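Local atomic coordinates of 1,3-alpha-isomaltosidase (Kribbella flavida DSM 17836, PDB entry 5X3I), a protein that hydrolyses the alpha-1,3-glucosidic linkages of the cyclic tetrasaccharide cyclobis-(1-6)-alpha-nigerosyl to give isomaltose, inside the cell. Residues Ala550-Ala555 / Pro653-Leu658; Ser586-Ile591 / Ala630-Ser635; Gly678-Ile683 / Tyr729-Arg734; Thr696-Gly701 / Asp710-Gly715. The protein carries 1 engineered substitution. All coordinates share one frame; numbering follows the deposited sequence.

Contact 1. Residues Ala550-Ala555 / Pro653-Leu658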
loop_
_atom_site.group_PDB
_atom_site.type_symbol
_atom_site.label_atom_id
_atom_site.label_comp_id
_atom_site.label_asym_id
_atom_site.label_seq_id
_atom_site.Cartn_x
_atom_site.Cartn_y
_atom_site.Cartn_z
ATOM N N ALA A 550 -3.642 2.913 10.343
ATOM C CA ALA A 550 -3.703 2.331 9.011
ATOM C C ALA A 550 -4.703 1.172 8.968
ATOM O O ALA A 550 -5.565 1.129 8.107
ATOM C CB ALA A 550 -2.318 1.862 8.577
ATOM N N GLY A 551 -4.578 0.244 9.915
ATOM C CA GLY A 551 -5.512 -0.866 10.028
ATOM C C GLY A 551 -6.959 -0.433 10.192
ATOM O O GLY A 551 -7.837 -0.932 9.505
ATOM N N LEU A 552 -7.197 0.513 11.094
ATOM C CA LEU A 552 -8.552 1.008 11.361
ATOM C C LEU A 552 -9.196 1.687 10.156
ATOM O O LEU A 552 -10.361 1.451 9.847
ATOM C CB LEU A 552 -8.525 1.972 12.537
ATOM C CG LEU A 552 -8.175 1.272 13.838
ATOM C CD1 LEU A 552 -7.870 2.260 14.925
ATOM C CD2 LEU A 552 -9.332 0.363 14.221
ATOM N N THR A 553 -8.434 2.537 9.483
ATOM C CA THR A 553 -8.944 3.239 8.321
ATOM C C THR A 553 -9.168 2.269 7.169
ATOM O O THR A 553 -10.211 2.321 6.526
ATOM C CB THR A 553 -8.009 4.385 7.880
ATOM O OG1 THR A 553 -6.648 3.948 7.867
ATOM C CG2 THR A 553 -8.140 5.565 8.849
ATOM N N ALA A 554 -8.219 1.359 6.939
ATOM C CA ALA A 554 -8.395 0.337 5.903
ATOM C C ALA A 554 -9.656 -0.489 6.146
ATOM O O ALA A 554 -10.417 -0.769 5.225
ATOM C CB ALA A 554 -7.172 -0.573 5.820
ATOM N N ALA A 555 -9.870 -0.873 7.397
ATOM C CA ALA A 555 -11.051 -1.651 7.760
ATOM C C ALA A 555 -12.348 -0.882 7.500
ATOM O O ALA A 555 -13.331 -1.451 7.055
ATOM C CB ALA A 555 -10.978 -2.060 9.211
ATOM N N PRO A 653 -16.938 -4.298 10.305
ATOM C CA PRO A 653 -15.498 -4.587 10.214
ATOM C C PRO A 653 -14.934 -5.542 11.266
ATOM O O PRO A 653 -15.468 -5.661 12.362
ATOM C CB PRO A 653 -14.862 -3.206 10.373
ATOM C CG PRO A 653 -15.875 -2.282 9.765
ATOM C CD PRO A 653 -17.200 -2.849 10.227
ATOM N N LEU A 654 -13.845 -6.209 10.903
ATOM C CA LEU A 654 -13.133 -7.098 11.814
ATOM C C LEU A 654 -12.266 -6.322 12.797
ATOM O O LEU A 654 -12.328 -6.556 13.995
ATOM C CB LEU A 654 -12.282 -8.093 11.025
ATOM C CG LEU A 654 -11.478 -9.104 11.840
ATOM C CD1 LEU A 654 -12.392 -9.840 12.824
ATOM C CD2 LEU A 654 -10.754 -10.088 10.898
ATOM N N MET A 655 -11.473 -5.378 12.298
ATOM C CA MET A 655 -10.762 -4.488 13.193
ATOM C C MET A 655 -11.572 -3.185 13.163
ATOM O O MET A 655 -11.440 -2.376 12.249
ATOM C CB MET A 655 -9.315 -4.309 12.705
ATOM C CG MET A 655 -8.391 -3.473 13.570
ATOM S SD MET A 655 -6.747 -3.373 12.832
ATOM C CE MET A 655 -5.829 -2.547 14.113
ATOM N N ARG A 656 -12.346 -2.959 14.220
ATOM C CA ARG A 656 -13.530 -2.110 14.099
ATOM C C ARG A 656 -13.492 -0.864 14.962
ATOM O O ARG A 656 -13.603 -0.955 16.187
ATOM C CB ARG A 656 -14.794 -2.920 14.423
ATOM C CG ARG A 656 -16.111 -2.186 14.152
ATOM C CD ARG A 656 -17.305 -2.994 14.648
ATOM N NE ARG A 656 -17.278 -4.367 14.155
ATOM C CZ ARG A 656 -18.092 -5.329 14.577
ATOM N NH1 ARG A 656 -19.008 -5.075 15.501
ATOM N NH2 ARG A 656 -17.992 -6.553 14.077
ATOM N N PRO A 657 -13.354 0.308 14.321
ATOM C CA PRO A 657 -13.498 1.581 15.030
ATOM C C PRO A 657 -14.834 1.618 15.762
ATOM O O PRO A 657 -15.810 1.075 15.268
ATOM C CB PRO A 657 -13.452 2.619 13.902
ATOM C CG PRO A 657 -12.688 1.968 12.822
ATOM C CD PRO A 657 -13.060 0.508 12.893
ATOM N N LEU A 658 -14.870 2.237 16.927
ATOM C CA LEU A 658 -16.078 2.229 17.737
ATOM C C LEU A 658 -17.265 2.956 17.099
ATOM O O LEU A 658 -18.397 2.751 17.517
ATOM C CB LEU A 658 -15.793 2.824 19.114
ATOM C CG LEU A 658 -15.310 1.843 20.183
ATOM C CD1 LEU A 658 -13.933 1.320 19.853
ATOM C CD2 LEU A 658 -15.307 2.501 21.549
#
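A helix of the TIM-barrel region, 541-556, meets the short edge strand 655-656 of the C-terminal beta domain here, Leu552 and Ala555 facing Pro653, Met655 and Pro657 in a buried, largely apolar seam. Branch CD2 of Leu552 touches two partners, 4.0 Å from Met655 CG and 4.0 Å from Pro657 CD, the leucine and proline side chains running past each other in opposite directions. The ring of Pro657 also reaches the helix backbone, CG standing 3.8 Å from Leu552 O. An alanine in place of Pro657 would probably open a gap beside Leu552 CD2 and remove one of the apolar contacts it makes with 653-658. With CG turned opposite the backbone N (chi1 -176°), the extended Met655 chain lays SD against Gly551, 4.0 Å from Gly551 C; a beta carbon on that glycine would collide with the sulfur. At the next turn of the helix, Ala555 CB points into the strand and comes within 3.1 Å of Met655 O, while Pro653 CG rests 3.8 Å from Ala555 O. Tyr675 of strand 675-677 touches both Leu552 and Met655, Trp562 of strand 562-565 packs on Met655, and helix 622-650 borders Leu654.

Contact 2. Residues Ser586-Ile591 / Ala630-Ser635; sequences SAFMPI and ATLRES
This is a buried polar contact in which one arginine of a long helix, Arg633 of 622-650, binds the backbone carbonyls of the loop joining helix 576-586 to strand 591-593, the last strand of the barrel. The Arg633 chain leaves the helix with CG anti to the backbone N and bends at chi2 (77°), which carries the guanidinium edge-on into the curl of the loop. Met589 O receives both terminal nitrogens end-on, in its carbonyl plane: NH1 at 2.7 Å and NH2 at 3.0 Å from Met589 O. NH1 also bonds Ala587 O at 2.7 Å, approaching from above that carbonyl's plane (74° out of it), and NH2 makes a weak bond to Pro590 O. With NE given to Phe299 O, the group is held flat and its rotation fixed. A methionine in place of Arg633 would probably leave the Ala587 and Met589 carbonyls without these donors inside a buried loop. Beside this polar centre, Leu632 CD2 sits 3.7 Å from Phe588 CZ, the two side chains crossing at about a right angle; Phe742 of helix 735-742 touches both. The loop starts with a type I beta turn from Ser586 to Met589, closed by Met589 N to Ser586 O. The whole is a helix-to-strand connection of the parallel (beta/alpha)8 barrel, its loop carbonyls met by helix 622-650.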
loop_
_atom_site.group_PDB
_atom_site.type_symbol
_atom_site.label_atom_id
_atom_site.label_comp_id
_atom_site.label_asym_id
_atom_site.label_seq_id
_atom_site.Cartn_x
_atom_site.Cartn_y
_atom_site.Cartn_z
ATOM N N SER A 586 -0.718 -6.925 18.429
ATOM C CA SER A 586 -0.843 -7.580 17.127
ATOM C C SER A 586 -1.540 -8.938 17.215
ATOM O O SER A 586 -2.228 -9.345 16.283
ATOM C CB SER A 586 0.527 -7.742 16.482
ATOM O OG SER A 586 1.088 -6.479 16.206
ATOM N N ALA A 587 -1.385 -9.610 18.350
ATOM C CA ALA A 587 -2.101 -10.862 18.623
ATOM C C ALA A 587 -3.623 -10.668 18.578
ATOM O O ALA A 587 -4.398 -11.612 18.453
ATOM C CB ALA A 587 -1.669 -11.418 19.975
ATOM N N PHE A 588 -4.028 -9.428 18.772
ATOM C CA PHE A 588 -5.407 -8.954 18.658
ATOM C C PHE A 588 -5.781 -8.233 17.332
ATOM O O PHE A 588 -6.691 -7.404 17.299
ATOM C CB PHE A 588 -5.741 -8.175 19.917
ATOM C CG PHE A 588 -5.725 -9.058 21.148
ATOM C CD1 PHE A 588 -4.623 -9.099 21.978
ATOM C CD2 PHE A 588 -6.781 -9.912 21.417
ATOM C CE1 PHE A 588 -4.600 -9.915 23.083
ATOM C CE2 PHE A 588 -6.760 -10.737 22.526
ATOM C CZ PHE A 588 -5.668 -10.747 23.353
ATOM N N MET A 589 -4.954 -8.397 16.304
ATOM C CA MET A 589 -5.207 -7.794 14.993
ATOM C C MET A 589 -5.488 -8.885 13.940
ATOM O O MET A 589 -5.223 -10.051 14.197
ATOM C CB MET A 589 -4.020 -6.943 14.580
ATOM C CG MET A 589 -3.820 -5.703 15.447
ATOM S SD MET A 589 -2.388 -4.779 14.918
ATOM C CE MET A 589 -2.037 -3.863 16.406
ATOM N N PRO A 590 -6.117 -8.523 12.798
ATOM C CA PRO A 590 -6.458 -9.557 11.816
ATOM C C PRO A 590 -5.271 -10.437 11.386
ATOM O O PRO A 590 -5.437 -11.631 11.219
ATOM C CB PRO A 590 -6.989 -8.747 10.631
ATOM C CG PRO A 590 -7.547 -7.512 11.251
ATOM C CD PRO A 590 -6.596 -7.194 12.374
ATOM N N ILE A 591 -4.101 -9.838 11.216
ATOM C CA ILE A 591 -2.921 -10.561 10.775
ATOM C C ILE A 591 -1.725 -10.219 11.652
ATOM O O ILE A 591 -1.291 -9.055 11.723
ATOM C CB ILE A 591 -2.567 -10.251 9.303
ATOM C CG1 ILE A 591 -3.753 -10.533 8.374
ATOM C CG2 ILE A 591 -1.323 -11.031 8.880
ATOM C CD1 ILE A 591 -4.040 -12.007 8.158
ATOM N N ALA A 630 1.644 -15.598 21.297
ATOM C CA ALA A 630 1.461 -16.476 20.138
ATOM C C ALA A 630 0.562 -17.669 20.468
ATOM O O ALA A 630 -0.241 -18.099 19.643
ATOM C CB ALA A 630 2.799 -16.950 19.624
ATOM N N THR A 631 0.683 -18.179 21.688
ATOM C CA THR A 631 -0.099 -19.333 22.109
ATOM C C THR A 631 -1.559 -18.942 22.324
ATOM O O THR A 631 -2.470 -19.670 21.944
ATOM C CB THR A 631 0.478 -19.960 23.398
ATOM O OG1 THR A 631 1.843 -20.323 23.170
ATOM C CG2 THR A 631 -0.290 -21.202 23.767
ATOM N N LEU A 632 -1.766 -17.785 22.937
ATOM C CA LEU A 632 -3.091 -17.206 23.055
ATOM C C LEU A 632 -3.707 -16.982 21.663
ATOM O O LEU A 632 -4.865 -17.313 21.428
ATOM C CB LEU A 632 -3.020 -15.892 23.842
ATOM C CG LEU A 632 -4.356 -15.289 24.286
ATOM C CD1 LEU A 632 -4.195 -14.499 25.575
ATOM C CD2 LEU A 632 -4.925 -14.396 23.211
ATOM N N ARG A 633 -2.912 -16.424 20.752
ATOM C CA ARG A 633 -3.309 -16.232 19.355
ATOM C C ARG A 633 -3.882 -17.517 18.738
ATOM O O ARG A 633 -4.950 -17.503 18.138
ATOM C CB ARG A 633 -2.113 -15.766 18.528
ATOM C CG ARG A 633 -2.404 -15.593 17.039
ATOM C CD ARG A 633 -3.165 -14.299 16.792
ATOM N NE ARG A 633 -3.495 -14.068 15.382
ATOM C CZ ARG A 633 -4.141 -12.990 14.953
ATOM N NH1 ARG A 633 -4.499 -12.045 15.831
ATOM N NH2 ARG A 633 -4.420 -12.847 13.659
ATOM N N GLU A 634 -3.152 -18.620 18.897
ATOM C CA GLU A 634 -3.597 -19.927 18.410
ATOM C C GLU A 634 -5.009 -20.242 18.889
ATOM O O GLU A 634 -5.844 -20.690 18.123
ATOM C CB GLU A 634 -2.632 -21.032 18.863
ATOM C CG GLU A 634 -1.250 -20.954 18.233
ATOM C CD GLU A 634 -1.214 -21.569 16.846
ATOM O OE1 GLU A 634 -1.489 -22.766 16.721
ATOM O OE2 GLU A 634 -0.933 -20.862 15.876
ATOM N N SER A 635 -5.267 -19.985 20.165
ATOM C CA SER A 635 -6.578 -20.258 20.747
ATOM C C SER A 635 -7.671 -19.360 20.184
ATOM O O SER A 635 -8.837 -19.705 20.240
ATOM C CB SER A 635 -6.533 -20.104 22.267
ATOM O OG SER A 635 -5.674 -21.067 22.827
#

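Contact 3. Residues Gly678-Ile683 / Tyr729-Arg734; sequences GDELLI and YCRASR. With SO4 (sulfate ion), chain K; SO4 (sulfate ion), chain J.
Strands 681-683 and 729-731, neighbours in the antiparallel sheet of the C-terminal domain, have axes 4.8 Å apart at 155°, with Leu682 and Tyr729 as a hydrogen-bonded pair and Leu681 and Cys730 as a non-hydrogen-bonded one. Leu682 N gives Tyr729 O a nearly straight bond of 2.8 Å, Tyr729 N returns one to Leu682 O, and Arg731 N extends the ladder to Glu680 O. On the Leu681 and Cys730 face, Leu681 CD2 meets Cys730 CB at 3.7 Å, and Leu738 packs on both residues. Leu682 and Tyr729 project from the other face, toward Thr696 and Leu698. At the end of the ladder Glu680 bends at chi2 (-60°), bringing its carboxylate to Arg731: OE1 uses its syn lone pair in a salt bridge to NH1 of 2.6 Å, the carboxylate and guanidinium planes 35° apart. Glu680 OE1 also lies against CG of Arg734, a residue whose guanidinium forms a salt bridge with Glu737. Arg731 also binds a sulfate ion (chain J), probably from the crystallisation liquor: NH1 to its O4 at 3.1 Å and NH2 to its O3 at 2.9 Å. A second sulfate (chain K) sets O2 over one face of the Arg731 guanidinium, 3.3 Å above its plane and offset toward the rim.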
loop_
_atom_site.group_PDB
_atom_site.type_symbol
_atom_site.label_atom_id
_atom_site.label_comp_id
_atom_site.label_asym_id
_atom_site.label_seq_id
_atom_site.Cartn_x
_atom_site.Cartn_y
_atom_site.Cartn_z
ATOM N N GLY A 678 -13.767 -8.036 16.027
ATOM C CA GLY A 678 -15.069 -8.655 15.899
ATOM C C GLY A 678 -16.091 -8.001 16.820
ATOM O O GLY A 678 -15.853 -6.927 17.368
ATOM N N ASP A 679 -17.226 -8.664 17.001
ATOM C CA ASP A 679 -18.295 -8.158 17.856
ATOM C C ASP A 679 -17.912 -8.088 19.333
ATOM O O ASP A 679 -18.279 -7.145 20.023
ATOM C CB ASP A 679 -19.547 -9.031 17.724
ATOM C CG ASP A 679 -20.176 -8.951 16.361
ATOM O OD1 ASP A 679 -19.896 -7.984 15.644
ATOM O OD2 ASP A 679 -20.961 -9.845 16.008
ATOM N N GLU A 680 -17.221 -9.112 19.828
ATOM C CA GLU A 680 -17.115 -9.317 21.275
ATOM C C GLU A 680 -15.948 -8.735 22.068
ATOM O O GLU A 680 -16.027 -8.666 23.288
ATOM C CB GLU A 680 -17.135 -10.828 21.544
ATOM C CG GLU A 680 -18.090 -11.611 20.657
ATOM C CD GLU A 680 -19.542 -11.180 20.784
ATOM O OE1 GLU A 680 -19.876 -10.403 21.694
ATOM O OE2 GLU A 680 -20.361 -11.633 19.967
ATOM N N LEU A 681 -14.883 -8.296 21.413
ATOM C CA LEU A 681 -13.688 -7.909 22.159
ATOM C C LEU A 681 -13.248 -6.487 21.853
ATOM O O LEU A 681 -13.127 -6.117 20.698
ATOM C CB LEU A 681 -12.525 -8.857 21.859
ATOM C CG LEU A 681 -12.613 -10.327 22.273
ATOM C CD1 LEU A 681 -11.430 -11.100 21.700
ATOM C CD2 LEU A 681 -12.661 -10.463 23.779
ATOM N N LEU A 682 -12.965 -5.720 22.898
ATOM C CA LEU A 682 -12.448 -4.370 22.750
ATOM C C LEU A 682 -10.972 -4.342 23.116
ATOM O O LEU A 682 -10.571 -4.769 24.200
ATOM C CB LEU A 682 -13.251 -3.386 23.610
ATOM C CG LEU A 682 -13.003 -1.891 23.388
ATOM C CD1 LEU A 682 -14.244 -1.104 23.721
ATOM C CD2 LEU A 682 -11.855 -1.410 24.236
ATOM N N ILE A 683 -10.169 -3.839 22.195
ATOM C CA ILE A 683 -8.724 -3.820 22.352
ATOM C C ILE A 683 -8.223 -2.395 22.557
ATOM O O ILE A 683 -8.726 -1.470 21.931
ATOM C CB ILE A 683 -8.027 -4.423 21.119
ATOM C CG1 ILE A 683 -8.781 -5.656 20.609
ATOM C CG2 ILE A 683 -6.573 -4.714 21.418
ATOM C CD1 ILE A 683 -8.916 -6.773 21.628
ATOM N N TYR A 729 -11.201 -6.288 26.680
ATOM C CA TYR A 729 -12.446 -6.452 27.400
ATOM C C TYR A 729 -13.434 -7.196 26.534
ATOM O O TYR A 729 -13.493 -6.987 25.333
ATOM C CB TYR A 729 -13.001 -5.086 27.833
ATOM C CG TYR A 729 -12.064 -4.353 28.761
ATOM C CD1 TYR A 729 -12.153 -4.517 30.135
ATOM C CD2 TYR A 729 -11.073 -3.525 28.266
ATOM C CE1 TYR A 729 -11.287 -3.874 30.986
ATOM C CE2 TYR A 729 -10.206 -2.868 29.112
ATOM C CZ TYR A 729 -10.319 -3.049 30.472
ATOM O OH TYR A 729 -9.458 -2.409 31.319
ATOM N N CYS A 730 -14.208 -8.073 27.153
ATOM C CA CYS A 730 -15.165 -8.885 26.431
ATOM C C CYS A 730 -16.581 -8.507 26.823
ATOM O O CYS A 730 -16.847 -8.207 27.981
ATOM C CB CYS A 730 -14.916 -10.375 26.700
ATOM S SG CYS A 730 -16.018 -11.489 25.839
ATOM N N ARG A 731 -17.483 -8.517 25.851
ATOM C CA ARG A 731 -18.891 -8.298 26.132
ATOM C C ARG A 731 -19.361 -9.397 27.072
ATOM O O ARG A 731 -19.167 -10.581 26.795
ATOM C CB ARG A 731 -19.717 -8.284 24.846
ATOM C CG ARG A 731 -19.444 -7.075 23.961
ATOM C CD ARG A 731 -20.231 -7.125 22.659
ATOM N NE ARG A 731 -21.668 -7.021 22.870
ATOM C CZ ARG A 731 -22.543 -7.985 22.598
ATOM N NH1 ARG A 731 -22.139 -9.141 22.093
ATOM N NH2 ARG A 731 -23.835 -7.789 22.830
ATOM N N ALA A 732 -19.969 -8.992 28.181
ATOM C CA ALA A 732 -20.300 -9.903 29.268
ATOM C C ALA A 732 -21.128 -11.088 28.804
ATOM O O ALA A 732 -20.908 -12.208 29.240
ATOM C CB ALA A 732 -21.027 -9.155 30.370
ATOM N N SER A 733 -22.073 -10.844 27.910
ATOM C CA SER A 733 -22.969 -11.895 27.469
ATOM C C SER A 733 -22.251 -13.019 26.721
ATOM O O SER A 733 -22.713 -14.147 26.723
ATOM C CB SER A 733 -24.070 -11.310 26.589
ATOM O OG SER A 733 -23.522 -10.550 25.534
ATOM N N ARG A 734 -21.164 -12.699 26.030
ATOM C CA ARG A 734 -20.393 -13.717 25.325
ATOM C C ARG A 734 -19.130 -14.195 26.046
ATOM O O ARG A 734 -18.363 -14.977 25.487
ATOM C CB ARG A 734 -20.047 -13.218 23.924
ATOM C CG ARG A 734 -21.256 -12.662 23.185
ATOM C CD ARG A 734 -22.400 -13.645 23.081
ATOM N NE ARG A 734 -22.208 -14.601 21.998
ATOM C CZ ARG A 734 -23.172 -15.373 21.503
ATOM N NH1 ARG A 734 -24.405 -15.291 21.987
ATOM N NH2 ARG A 734 -22.903 -16.222 20.518
HETATM S S SO4 K . -23.711 -7.301 26.951
HETATM O O1 SO4 K . -24.124 -7.997 28.164
HETATM O O2 SO4 K . -22.964 -8.236 26.124
HETATM O O3 SO4 K . -24.880 -6.823 26.222
HETATM O O4 SO4 K . -22.872 -6.158 27.297
HETATM S S SO4 J . -25.705 -11.161 22.523
HETATM O O1 SO4 J . -26.124 -11.964 23.665
HETATM O O2 SO4 J . -26.494 -11.522 21.351
HETATM O O3 SO4 J . -25.907 -9.748 22.827
HETATM O O4 SO4 J . -24.293 -11.401 22.253
#

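Contact 4. Residues Thr696-Gly701 / Asp710-Gly715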
loop_
_atom_site.group_PDB
_atom_site.type_symbol
_atom_site.label_atom_id
_atom_site.label_comp_id
_atom_site.label_asym_id
_atom_site.label_seq_id
_atom_site.Cartn_x
_atom_site.Cartn_y
_atom_site.Cartn_z
ATOM N N THR A 696 -8.798 2.878 29.376
ATOM C CA THR A 696 -9.617 2.453 28.257
ATOM C C THR A 696 -11.020 3.020 28.401
ATOM O O THR A 696 -11.558 3.063 29.500
ATOM C CB THR A 696 -9.687 0.908 28.177
ATOM O OG1 THR A 696 -8.366 0.371 28.063
ATOM C CG2 THR A 696 -10.516 0.465 27.000
ATOM N N TYR A 697 -11.612 3.466 27.302
ATOM C CA TYR A 697 -12.989 3.918 27.353
ATOM C C TYR A 697 -13.910 2.837 26.832
ATOM O O TYR A 697 -13.884 2.488 25.653
ATOM C CB TYR A 697 -13.197 5.214 26.557
ATOM C CG TYR A 697 -14.659 5.592 26.440
ATOM C CD1 TYR A 697 -15.339 6.154 27.513
ATOM C CD2 TYR A 697 -15.365 5.368 25.273
ATOM C CE1 TYR A 697 -16.677 6.484 27.421
ATOM C CE2 TYR A 697 -16.702 5.698 25.171
ATOM C CZ TYR A 697 -17.352 6.260 26.252
ATOM O OH TYR A 697 -18.682 6.590 26.151
ATOM N N LEU A 698 -14.733 2.311 27.725
ATOM C CA LEU A 698 -15.703 1.300 27.360
ATOM C C LEU A 698 -17.049 1.946 27.083
ATOM O O LEU A 698 -17.627 2.574 27.958
ATOM C CB LEU A 698 -15.833 0.257 28.468
ATOM C CG LEU A 698 -14.568 -0.511 28.844
ATOM C CD1 LEU A 698 -14.857 -1.470 29.981
ATOM C CD2 LEU A 698 -14.036 -1.259 27.645
ATOM N N PRO A 699 -17.564 1.769 25.864
ATOM C CA PRO A 699 -18.866 2.325 25.498
ATOM C C PRO A 699 -19.999 1.597 26.209
ATOM O O PRO A 699 -19.739 0.754 27.068
ATOM C CB PRO A 699 -18.930 2.102 23.991
ATOM C CG PRO A 699 -18.067 0.906 23.761
ATOM C CD PRO A 699 -16.960 0.997 24.765
ATOM N N ALA A 700 -21.233 1.910 25.842
ATOM C CA ALA A 700 -22.406 1.346 26.502
ATOM C C ALA A 700 -22.419 -0.171 26.399
ATOM O O ALA A 700 -21.882 -0.734 25.455
ATOM C CB ALA A 700 -23.672 1.916 25.905
ATOM N N GLY A 701 -23.062 -0.814 27.369
ATOM C CA GLY A 701 -23.078 -2.262 27.496
ATOM C C GLY A 701 -22.261 -2.760 28.671
ATOM O O GLY A 701 -21.681 -1.967 29.406
ATOM N N ASP A 710 -13.099 -10.398 35.889
ATOM C CA ASP A 710 -13.983 -9.536 36.682
ATOM C C ASP A 710 -14.837 -8.599 35.833
ATOM O O ASP A 710 -14.385 -8.093 34.809
ATOM C CB ASP A 710 -13.177 -8.692 37.668
ATOM C CG ASP A 710 -12.465 -9.523 38.701
ATOM O OD1 ASP A 710 -12.908 -10.656 38.978
ATOM O OD2 ASP A 710 -11.461 -9.032 39.239
ATOM N N ARG A 711 -16.073 -8.375 36.266
ATOM C CA ARG A 711 -16.928 -7.368 35.650
ATOM C C ARG A 711 -16.295 -6.000 35.789
ATOM O O ARG A 711 -15.593 -5.724 36.753
ATOM C CB ARG A 711 -18.317 -7.350 36.281
ATOM C CG ARG A 711 -19.153 -8.561 35.963
ATOM C CD ARG A 711 -20.382 -8.180 35.169
ATOM N NE ARG A 711 -21.137 -9.363 34.772
ATOM C CZ ARG A 711 -22.268 -9.331 34.078
ATOM N NH1 ARG A 711 -22.785 -8.168 33.703
ATOM N NH2 ARG A 711 -22.883 -10.464 33.758
ATOM N N VAL A 712 -16.530 -5.152 34.802
ATOM C CA VAL A 712 -16.029 -3.793 34.846
ATOM C C VAL A 712 -17.119 -2.847 34.341
ATOM O O VAL A 712 -17.834 -3.160 33.393
ATOM C CB VAL A 712 -14.737 -3.682 34.011
ATOM C CG1 VAL A 712 -14.554 -2.304 33.467
ATOM C CG2 VAL A 712 -13.534 -4.097 34.843
ATOM N N PRO A 713 -17.266 -1.683 34.984
ATOM C CA PRO A 713 -18.333 -0.793 34.528
ATOM C C PRO A 713 -17.946 -0.065 33.249
ATOM O O PRO A 713 -16.768 0.187 33.027
ATOM C CB PRO A 713 -18.490 0.183 35.695
ATOM C CG PRO A 713 -17.139 0.230 36.307
ATOM C CD PRO A 713 -16.568 -1.153 36.167
ATOM N N SER A 714 -18.932 0.284 32.434
ATOM C CA SER A 714 -18.680 1.055 31.223
ATOM C C SER A 714 -18.197 2.443 31.613
ATOM O O SER A 714 -18.356 2.855 32.761
ATOM C CB SER A 714 -19.925 1.131 30.349
ATOM O OG SER A 714 -21.065 1.457 31.111
ATOM N N GLY A 715 -17.575 3.148 30.674
ATOM C CA GLY A 715 -16.872 4.376 30.993
ATOM C C GLY A 715 -15.370 4.177 31.027
ATOM O O GLY A 715 -14.856 3.192 30.504
HETATM O O HOH W 1 -23.353 0.630 30.065
#
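Leu698 and Val712 cross at about a right angle, Leu698 CD1 coming to 3.6 Å from Val712 CG1. Leu698 carries CG anti to its carbonyl carbon (chi1 -60°), and from there CD1 reaches the 712-713 part of the other segment, with Pro713 O 4.0 Å from Leu698 CD1. Val717 touches both side chains, so leucine and valine share one apolar patch. Tyr697, the preceding residue, starts away from 710-715, yet its ring returns along the glycine backbone, CD1 lying 4.0 Å from Gly715 C; its hydroxyl bonds Asp665 and its ring lies almost parallel to that of His671. Between these side chains runs the loop-side end of a two-stranded antiparallel ribbon, 693-698 with 715-720, in the C-terminal beta domain. Leu698 and Gly715 form its hydrogen-bonded pair: Gly715 N reaches a lone pair of Leu698 O at 2.8 Å, whereas Leu698 N meets Gly715 O at 2.9 Å from 42° out of that carbonyl's plane. Gly715 has backbone angles at which a beta carbon would jam against the preceding carbonyl oxygen. Ser714 CB lies 3.3 Å from Pro699 O, just beyond strand 693-698. Ser714 OG lies 2.6 Å from a water that accepts a bond from Gly701 N.

Overall arrangement
Following the chain, helix 541-556 supplies the first half of contact 1, whose partner arrives only at 653-658, after the barrel's last strand. Contact 2 is nested inside that long loop, pairing 586-591 with helix 622-650, which leads on to strand 655-656. Contact 3 opens next, at 678-683, and closes at 729-734; contact 4 nests within it, closing the short 696-701 to 710-715 loop. Contacts 1 and 2 touch through Met655 and Pro590, and Arg656 forms a salt bridge with Asp679 of contact 3. Phe588 meets Ile683, joining contacts 2 and 3, while Leu682 and Tyr729 pack on contact 4. Contact 1 joins barrel to C-terminal sheet, contact 2 barrel elements, contacts 3 and 4 C-terminal strands.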